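Local coordinates for protein amorpha-4,11-diene synthase (PDB 4GAX) that probably cyclises farnesyl diphosphate to a sesquiterpene, with metal-assisted loss of diphosphate, as a class I plant terpene synthase, at residues A[545-548]-A[549-553]. Sequence-based numbering, arbitrary orientation.
Sequences MGEE and YKNLV
Glu-547 O is gripped twice by Asn-551: the backbone N comes to 2.9 Å from this oxygen, and the amide ND2 reaches it at 3.1 Å from the opposite face of the carbonyl plane. The side-chain bond is nearly straight, 172° at the hydrogen, and the oxygen lies in the plane of the amide. Asn-551 can fold back this way because its CG stands beside its own backbone N (chi1 -80°). With an alanine here, Glu-547 O would probably keep just the backbone donor, and the amide lying against Glu-547 CG, 3.4 Å from ND2, would be lost. The carboxylate of Glu-547, bent over at chi2 (88°), brings OE2 to Lys-550 NZ, a salt bridge at 3.2 Å that is weak as a hydrogen bond. Gly-546 is the N-cap of helix 547-557, and its O takes Lys-550 N at 2.9 Å to close the first turn. Just ahead of the helix, poorly ordered Met-545 crosses Tyr-549 and Lys-550 at about a right angle: CE meets the edge of the Tyr-549 ring, 3.6 Å from CD2, while SD rests on Lys-550 CG at 3.7 Å. The helix thus starts with an apolar side, Tyr-549 (edge-to-face with Phe-287) and Leu-552, against helices 282-292 and 519-535, and a charged side, where the negative charge of Glu-547 probably interacts favourably with the positive end of the helix dipole.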
loop_
_atom_site.group_PDB
_atom_site.type_symbol
_atom_site.label_atom_id
_atom_site.label_comp_id
_atom_site.label_asym_id
_atom_site.label_seq_id
_atom_site.Cartn_x
_atom_site.Cartn_y
_atom_site.Cartn_z
ATOM N N MET A 545 -10.031 15.638 5.644
ATOM C CA MET A 545 -9.083 15.295 4.595
ATOM C C MET A 545 -7.889 16.224 4.675
ATOM O O MET A 545 -7.977 17.393 4.288
ATOM C CB MET A 545 -9.707 15.394 3.203
ATOM C CG MET A 545 -8.733 15.025 2.095
ATOM S SD MET A 545 -9.267 15.495 0.442
ATOM C CE MET A 545 -9.256 13.898 -0.345
ATOM N N GLY A 546 -6.776 15.703 5.183
ATOM C CA GLY A 546 -5.557 16.480 5.292
ATOM C C GLY A 546 -5.051 16.939 3.936
ATOM O O GLY A 546 -5.251 16.249 2.927
ATOM N N GLU A 547 -4.406 18.106 3.911
ATOM C CA GLU A 547 -3.807 18.636 2.687
ATOM C C GLU A 547 -2.802 17.633 2.118
ATOM O O GLU A 547 -2.660 17.500 0.900
ATOM C CB GLU A 547 -3.111 19.968 2.970
ATOM C CG GLU A 547 -2.522 20.663 1.738
ATOM C CD GLU A 547 -3.516 21.581 1.034
ATOM O OE1 GLU A 547 -3.085 22.359 0.152
ATOM O OE2 GLU A 547 -4.724 21.525 1.358
ATOM N N GLU A 548 -2.120 16.925 3.013
ATOM C CA GLU A 548 -1.139 15.929 2.619
ATOM C C GLU A 548 -1.824 14.883 1.738
ATOM O O GLU A 548 -1.395 14.628 0.611
ATOM C CB GLU A 548 -0.509 15.290 3.862
ATOM C CG GLU A 548 0.929 14.829 3.686
ATOM C CD GLU A 548 1.646 14.592 5.016
ATOM O OE1 GLU A 548 1.222 13.698 5.783
ATOM O OE2 GLU A 548 2.637 15.306 5.296
ATOM N N TYR A 549 -2.911 14.309 2.246
ATOM C CA TYR A 549 -3.670 13.303 1.510
ATOM C C TYR A 549 -4.260 13.887 0.224
ATOM O O TYR A 549 -4.268 13.226 -0.819
ATOM C CB TYR A 549 -4.781 12.736 2.403
ATOM C CG TYR A 549 -5.569 11.590 1.802
ATOM C CD1 TYR A 549 -5.301 10.271 2.161
ATOM C CD2 TYR A 549 -6.595 11.827 0.890
ATOM C CE1 TYR A 549 -6.025 9.214 1.612
ATOM C CE2 TYR A 549 -7.323 10.786 0.339
ATOM C CZ TYR A 549 -7.040 9.486 0.704
ATOM O OH TYR A 549 -7.775 8.462 0.149
ATOM N N LYS A 550 -4.759 15.119 0.300
ATOM C CA LYS A 550 -5.402 15.732 -0.860
ATOM C C LYS A 550 -4.424 15.883 -2.021
ATOM O O LYS A 550 -4.764 15.611 -3.174
ATOM C CB LYS A 550 -5.998 17.094 -0.521
ATOM C CG LYS A 550 -6.976 17.595 -1.583
ATOM C CD LYS A 550 -6.903 19.100 -1.770
ATOM C CE LYS A 550 -7.269 19.848 -0.500
ATOM N NZ LYS A 550 -7.203 21.328 -0.704
ATOM N N ASN A 551 -3.207 16.322 -1.726
ATOM C CA ASN A 551 -2.255 16.549 -2.803
ATOM C C ASN A 551 -1.665 15.280 -3.390
ATOM O O ASN A 551 -1.254 15.273 -4.550
ATOM C CB ASN A 551 -1.176 17.552 -2.402
ATOM C CG ASN A 551 -1.664 18.984 -2.507
ATOM O OD1 ASN A 551 -1.507 19.639 -3.545
ATOM N ND2 ASN A 551 -2.281 19.473 -1.437
ATOM N N LEU A 552 -1.625 14.212 -2.595
ATOM C CA LEU A 552 -1.230 12.911 -3.107
ATOM C C LEU A 552 -2.217 12.486 -4.186
ATOM O O LEU A 552 -1.812 12.005 -5.252
ATOM C CB LEU A 552 -1.194 11.851 -1.993
ATOM C CG LEU A 552 -0.118 11.997 -0.910
ATOM C CD1 LEU A 552 -0.260 10.888 0.115
ATOM C CD2 LEU A 552 1.293 11.995 -1.496
ATOM N N VAL A 553 -3.509 12.670 -3.910
ATOM C CA VAL A 553 -4.555 12.324 -4.871
ATOM C C VAL A 553 -4.375 13.131 -6.157
ATOM O O VAL A 553 -4.417 12.582 -7.257
ATOM C CB VAL A 553 -5.962 12.567 -4.282
ATOM C CG1 VAL A 553 -7.038 12.266 -5.322
ATOM C CG2 VAL A 553 -6.159 11.718 -3.037
#